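Local coordinates for imidazoleglycerol-phosphate dehydratase (Pyrococcus furiosus, PDB 5DNL), which catalyses the dehydration of D-erythro-1-(imidazol-4-yl)glycerol 3-phosphate to 3-(imidazol-4-yl)-2-oxopropyl phosphate, the sixth step of histidine biosynthesis, at residues P83-L88 with A144-E149; V89-D94 with I134-L139. All coordinates share one frame; numbering follows the deposited sequence. Where two conformers were deposited one is given.

In the fold
Both contacts reach one mixed sheet of four strands. Helix 144-162 covers a face of it and supplies the second segment of contact 1. Strand 87-94 serves both: its first residues close the beta turn of contact 1, and the rest pairs with strand 133-140 in contact 2. Their centres lie about 13 Å apart. Along the chain the order is 83-88, 89-94, 134-139, 144-149, so contact 2 falls between the two halves of contact 1. A probable hydrogen bond from Leu139 N to Leu88 O, 2.8 Å, carries the strand pairing up to the turn. Contact 2 joins the two central strands, and contact 1 places the turn against the helix with its metal ligands.

Contact 1. Residues P83-L88 with A144-E149; sequences PMDDAL and AHHIVE. With MN (manganese (II) ion), chain E; MN (manganese (II) ion), chain D; 5DL ([(2S)-2-hydroxy-3-(1H-1,2,4-triazol-1-yl)propyl]phosphonic acid), chain F.
Met84 and His146 cross at about a right angle where a type II' beta turn, Met84 to Ala87, meets the first turn of helix 144-162. The helix carries two metal-binding histidines of a dimanganese site, His145 and His146. The Met84 chain runs along it. CB lies near His146 O, and CG lies 3.8 Å from His146 CD2. SD sits obliquely to the imidazole and 3.5 Å from N2 of the inhibitor triazole. The chain then bends at chi3 (-55°), which brings CE against the CG and CD of Glu149.

Glu149 OE1 and His145 NE2 bind one manganese, together with N1 and O13 of the inhibitor. His146 NE2 and inhibitor N4 bind the other. His29 and His53 of a third subunit complete the first site, and His52, Glu56 and Glu121 of that subunit the second. Asp85 OD2 accepts a bond from a water on the second manganese, while its OD1 pairs with Arg98 of a second subunit. Asp86 OD2 takes the backbone N-H groups of Glu142 and Asn143, helping fix the carboxylate. Its OD1 receives His146 ND1 on the syn side at 2.8 Å, with the oxygen nearly in the imidazole plane and an N-H...O angle of 163°.

Contact 2. Residues V89-D94 with I134-L139; sequences VLVSVD and IHIKQL
Val91 and Ile136 lie side by side and point the same way from two antiparallel strands of the mixed sheet. They form a non-hydrogen-bonded pair, with Ile136 CD1 3.8 Å from both Val91 CG1 and Val91 CG2. In the conformer given, the Ile136 chain turns at chi2 (-61°), and this brings CD1 over to the valine. Its other branch serves a second valine: CG2 meets Val89 CG1 at 3.8 Å, and these two side chains cross obliquely. Ile136 therefore bridges two valines of the neighbouring strand. Val93 and Ile134 continue the row of apolar side chains more loosely.

The other face carries Leu90, Ser92, His135 and Lys137. Leu90 with Lys137 and Ser92 with His135 are the hydrogen-bonded pairs, each with two backbone bonds. The bond from His135 N to Ser92 O, 2.9 Å, is almost straight, at 178°. Leu139 CD1 comes within 4.2 Å of Leu90 CB. The polar ends on this face look beyond the pair. Ser92 OG is hydrogen-bonded to Asn79, while His135 NE2 and Lys137 NZ are hydrogen-bonded to Asp85 O and Leu139 O of a fourth subunit, so this face is part of a subunit interface.

The pair is the antiparallel centre of a four-stranded sheet, flanked by strands 77-84 and 100-104. On the face of the valines, helix 144-162 covers Val89, Val91 and Val93 through Ala150, Leu155 and Leu159, and helix 116-130 packs on Ile134.

Contact 1. Residues P83-L88 with A144-E149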
loop_
_atom_site.group_PDB
_atom_site.type_symbol
_atom_site.label_atom_id
_atom_site.label_comp_id
_atom_site.label_asym_id
_atom_site.label_seq_id
_atom_site.Cartn_x
_atom_site.Cartn_y
_atom_site.Cartn_z
ATOM N N PRO A 83 6.444 34.618 -18.744
ATOM C CA PRO A 83 7.157 34.416 -17.503
ATOM C C PRO A 83 6.966 35.591 -16.566
ATOM O O PRO A 83 6.781 36.731 -17.016
ATOM C CB PRO A 83 8.621 34.297 -17.933
ATOM C CG PRO A 83 8.714 35.039 -19.209
ATOM C CD PRO A 83 7.358 35.079 -19.824
ATOM N N MET A 84 6.974 35.312 -15.271
ATOM C CA MET A 84 7.216 36.335 -14.268
ATOM C C MET A 84 7.941 35.671 -13.119
ATOM O O MET A 84 7.311 34.989 -12.282
ATOM C CB MET A 84 5.935 37.016 -13.793
ATOM C CG MET A 84 6.280 38.100 -12.774
ATOM S SD MET A 84 4.980 39.241 -12.283
ATOM C CE MET A 84 4.487 39.835 -13.879
ATOM N N ASP A 85 9.256 35.879 -13.053
ATOM C CA ASP A 85 10.122 35.191 -12.107
ATOM C C ASP A 85 9.804 33.674 -12.138
ATOM O O ASP A 85 9.895 33.072 -13.206
ATOM C CB ASP A 85 10.008 35.826 -10.720
ATOM C CG ASP A 85 10.449 37.290 -10.688
ATOM O OD1 ASP A 85 10.823 37.873 -11.733
ATOM O OD2 ASP A 85 10.444 37.838 -9.580
ATOM N N ASP A 86 9.395 33.096 -11.000
ATOM C CA ASP A 86 9.037 31.674 -10.940
ATOM C C ASP A 86 7.879 31.267 -11.826
ATOM O O ASP A 86 7.811 30.102 -12.218
ATOM C CB ASP A 86 8.689 31.285 -9.492
ATOM C CG ASP A 86 7.620 32.179 -8.900
ATOM O OD1 ASP A 86 7.917 33.374 -8.641
ATOM O OD2 ASP A 86 6.451 31.741 -8.730
ATOM N N ALA A 87 6.957 32.175 -12.127
ATOM C CA ALA A 87 5.738 31.850 -12.881
ATOM C C ALA A 87 6.023 31.708 -14.366
ATOM O O ALA A 87 6.847 32.450 -14.930
ATOM C CB ALA A 87 4.649 32.893 -12.666
ATOM N N LEU A 88 5.324 30.775 -15.000
ATOM C CA LEU A 88 5.352 30.635 -16.456
ATOM C C LEU A 88 3.961 30.215 -16.873
ATOM O O LEU A 88 3.514 29.146 -16.465
ATOM C CB LEU A 88 6.398 29.601 -16.876
ATOM C CG LEU A 88 6.601 29.461 -18.388
ATOM C CD1 LEU A 88 7.193 30.738 -18.949
ATOM C CD2 LEU A 88 7.497 28.261 -18.665
ATOM N N ALA A 144 1.505 33.765 -6.018
ATOM C CA ALA A 144 0.171 34.143 -6.518
ATOM C C ALA A 144 0.199 35.358 -7.445
ATOM O O ALA A 144 -0.431 35.358 -8.478
ATOM C CB ALA A 144 -0.781 34.427 -5.362
ATOM N N HIS A 145 0.905 36.398 -7.037
ATOM C CA HIS A 145 0.944 37.654 -7.796
ATOM C C HIS A 145 1.628 37.398 -9.128
ATOM O O HIS A 145 1.148 37.858 -10.177
ATOM C CB HIS A 145 1.728 38.680 -6.971
ATOM C CG HIS A 145 1.730 40.085 -7.483
ATOM N ND1 HIS A 145 1.621 41.146 -6.616
ATOM C CD2 HIS A 145 1.948 40.620 -8.706
ATOM C CE1 HIS A 145 1.716 42.280 -7.291
ATOM N NE2 HIS A 145 1.921 41.991 -8.556
ATOM N N HIS A 146 2.739 36.664 -9.116
ATOM C CA HIS A 146 3.472 36.393 -10.356
ATOM C C HIS A 146 2.609 35.571 -11.330
ATOM O O HIS A 146 2.572 35.850 -12.527
ATOM C CB HIS A 146 4.777 35.676 -10.094
ATOM C CG HIS A 146 5.749 36.475 -9.288
ATOM N ND1 HIS A 146 6.823 35.902 -8.640
ATOM C CD2 HIS A 146 5.806 37.802 -9.016
ATOM C CE1 HIS A 146 7.514 36.842 -8.028
ATOM N NE2 HIS A 146 6.913 38.000 -8.220
ATOM N N ILE A 147 1.892 34.583 -10.802
ATOM C CA ILE A 147 1.024 33.727 -11.620
ATOM C C ILE A 147 -0.124 34.534 -12.219
ATOM O O ILE A 147 -0.376 34.470 -13.431
ATOM C CB ILE A 147 0.497 32.519 -10.806
ATOM C CG1 ILE A 147 1.648 31.575 -10.473
ATOM C CG2 ILE A 147 -0.589 31.783 -11.570
ATOM C CD1 ILE A 147 1.360 30.592 -9.346
ATOM N N VAL A 148 -0.831 35.277 -11.376
ATOM C CA VAL A 148 -2.025 36.002 -11.827
ATOM C C VAL A 148 -1.607 37.146 -12.772
ATOM O O VAL A 148 -2.221 37.343 -13.832
ATOM C CB VAL A 148 -2.853 36.483 -10.644
ATOM C CG1 VAL A 148 -4.015 37.369 -11.078
ATOM C CG2 VAL A 148 -3.406 35.290 -9.875
ATOM N N GLU A 149 -0.567 37.900 -12.413
ATOM C CA GLU A 149 -0.138 38.981 -13.307
ATOM C C GLU A 149 0.370 38.420 -14.638
ATOM O O GLU A 149 0.093 39.005 -15.678
ATOM C CB GLU A 149 0.898 39.907 -12.657
ATOM C CG GLU A 149 1.162 41.168 -13.459
ATOM C CD GLU A 149 2.067 42.143 -12.784
ATOM O OE1 GLU A 149 2.344 42.012 -11.563
ATOM O OE2 GLU A 149 2.556 43.029 -13.532
HETATM MN MN MN E . 2.887 43.470 -10.093
HETATM MN MN MN D . 7.743 39.970 -7.374
HETATM N N1 5DL F . 4.759 42.305 -9.704
HETATM C C3 5DL F . 6.861 41.601 -10.088
HETATM N N2 5DL F . 5.799 42.235 -10.599
HETATM C C8 5DL F . 5.612 44.711 -13.519
HETATM C C7 5DL F . 5.578 44.277 -12.052
HETATM C C6 5DL F . 5.765 42.770 -11.955
HETATM C C5 5DL F . 5.255 41.684 -8.628
HETATM O O10 5DL F . 8.291 44.650 -13.588
HETATM P P9 5DL F . 7.119 44.302 -14.442
HETATM O O11 5DL F . 7.048 45.082 -15.733
HETATM O O12 5DL F . 7.109 42.817 -14.775
HETATM O O13 5DL F . 4.335 44.638 -11.432
HETATM N N4 5DL F . 6.520 41.243 -8.813
HETATM O O HOH W 1 9.282 40.153 -8.941
#

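Contact 2. Residues V89-D94 with I134-L139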
loop_
_atom_site.group_PDB
_atom_site.type_symbol
_atom_site.label_atom_id
_atom_site.label_comp_id
_atom_site.label_asym_id
_atom_site.label_seq_id
_atom_site.Cartn_x
_atom_site.Cartn_y
_atom_site.Cartn_z
ATOM N N VAL A 89 3.248 31.059 -17.605
ATOM C CA VAL A 89 1.824 30.853 -17.840
ATOM C C VAL A 89 1.537 30.925 -19.333
ATOM O O VAL A 89 1.911 31.894 -19.990
ATOM C CB VAL A 89 0.990 31.893 -17.085
ATOM C CG1 VAL A 89 -0.504 31.695 -17.359
ATOM C CG2 VAL A 89 1.255 31.849 -15.590
ATOM N N LEU A 90 0.872 29.888 -19.834
ATOM C CA LEU A 90 0.398 29.849 -21.210
ATOM C C LEU A 90 -1.036 30.382 -21.271
ATOM O O LEU A 90 -1.896 29.979 -20.472
ATOM C CB LEU A 90 0.455 28.415 -21.744
ATOM C CG LEU A 90 -0.289 28.136 -23.061
ATOM C CD1 LEU A 90 0.256 28.912 -24.252
ATOM C CD2 LEU A 90 -0.255 26.641 -23.330
ATOM N N VAL A 91 -1.281 31.318 -22.194
ATOM C CA VAL A 91 -2.600 31.867 -22.438
ATOM C C VAL A 91 -2.916 31.634 -23.902
ATOM O O VAL A 91 -2.124 31.986 -24.781
ATOM C CB VAL A 91 -2.684 33.365 -22.110
ATOM C CG1 VAL A 91 -4.086 33.894 -22.444
ATOM C CG2 VAL A 91 -2.354 33.576 -20.656
ATOM N N SER A 92 -4.052 30.999 -24.165
ATOM C CA SER A 92 -4.452 30.705 -25.540
ATOM C C SER A 92 -5.879 31.145 -25.752
ATOM O O SER A 92 -6.772 30.764 -24.970
ATOM C CB SER A 92 -4.304 29.201 -25.812
ATOM O OG SER A 92 -4.662 28.853 -27.155
ATOM N N VAL A 93 -6.109 31.942 -26.806
ATOM C CA VAL A 93 -7.411 32.524 -27.092
ATOM C C VAL A 93 -7.852 32.147 -28.496
ATOM O O VAL A 93 -7.058 32.171 -29.436
ATOM C CB VAL A 93 -7.362 34.066 -26.959
ATOM C CG1 VAL A 93 -8.663 34.717 -27.442
ATOM C CG2 VAL A 93 -7.055 34.478 -25.534
ATOM N N ASP A 94 -9.127 31.793 -28.628
ATOM C CA ASP A 94 -9.786 31.625 -29.922
ATOM C C ASP A 94 -11.085 32.423 -29.846
ATOM O O ASP A 94 -11.990 32.058 -29.079
ATOM C CB ASP A 94 -10.019 30.133 -30.193
ATOM C CG ASP A 94 -10.929 29.862 -31.349
ATOM O OD1 ASP A 94 -11.357 30.822 -32.014
ATOM O OD2 ASP A 94 -11.238 28.663 -31.591
ATOM N N ILE A 134 -11.066 30.597 -24.012
ATOM C CA ILE A 134 -9.864 31.081 -23.309
ATOM C C ILE A 134 -9.297 30.002 -22.401
ATOM O O ILE A 134 -10.003 29.516 -21.515
ATOM C CB ILE A 134 -10.174 32.325 -22.474
ATOM C CG1 ILE A 134 -10.780 33.424 -23.355
ATOM C CG2 ILE A 134 -8.899 32.822 -21.791
ATOM C CD1 ILE A 134 -11.128 34.706 -22.627
ATOM N N HIS A 135 -8.029 29.648 -22.630
ATOM C CA HIS A 135 -7.283 28.753 -21.768
ATOM C C HIS A 135 -6.204 29.546 -21.047
ATOM O O HIS A 135 -5.441 30.290 -21.681
ATOM C CB HIS A 135 -6.589 27.670 -22.571
ATOM C CG HIS A 135 -7.503 26.617 -23.087
ATOM N ND1 HIS A 135 -7.649 25.410 -22.456
ATOM C CD2 HIS A 135 -8.289 26.575 -24.188
ATOM C CE1 HIS A 135 -8.523 24.676 -23.126
ATOM N NE2 HIS A 135 -8.907 25.349 -24.188
ATOM N N ILE A 136 -6.108 29.337 -19.736
ATOM C CA ILE A 136 -5.008 29.844 -18.901
ATOM C C ILE A 136 -4.392 28.587 -18.294
ATOM O O ILE A 136 -5.065 27.916 -17.514
ATOM C CB ILE A 136 -5.475 30.765 -17.747
ATOM C CG1 ILE A 136 -6.379 31.917 -18.220
ATOM C CG2 ILE A 136 -4.266 31.341 -17.014
ATOM C CD1 ILE A 136 -5.738 32.870 -19.197
ATOM N N LYS A 137 -3.150 28.269 -18.654
ATOM C CA LYS A 137 -2.508 27.035 -18.202
ATOM C C LYS A 137 -1.174 27.374 -17.596
ATOM O O LYS A 137 -0.218 27.729 -18.296
ATOM C CB LYS A 137 -2.350 26.019 -19.336
ATOM C CG LYS A 137 -1.853 24.669 -18.825
ATOM C CD LYS A 137 -1.802 23.627 -19.922
ATOM C CE LYS A 137 -1.668 22.224 -19.338
ATOM N NZ LYS A 137 -3.003 21.698 -18.920
ATOM N N GLN A 138 -1.106 27.263 -16.280
ATOM C CA GLN A 138 0.158 27.429 -15.594
ATOM C C GLN A 138 1.111 26.286 -15.940
ATOM O O GLN A 138 0.759 25.112 -15.782
ATOM C CB GLN A 138 -0.066 27.499 -14.094
ATOM C CG GLN A 138 1.191 27.663 -13.266
ATOM C CD GLN A 138 0.875 27.850 -11.811
ATOM O OE1 GLN A 138 -0.148 28.419 -11.457
ATOM N NE2 GLN A 138 1.742 27.333 -10.951
ATOM N N LEU A 139 2.311 26.616 -16.422
ATOM C CA LEU A 139 3.360 25.638 -16.700
ATOM C C LEU A 139 4.353 25.488 -15.557
ATOM O O LEU A 139 4.871 24.396 -15.339
ATOM C CB LEU A 139 4.115 26.034 -17.969
ATOM C CG LEU A 139 3.214 26.253 -19.185
ATOM C CD1 LEU A 139 4.028 26.685 -20.380
ATOM C CD2 LEU A 139 2.389 25.010 -19.503
#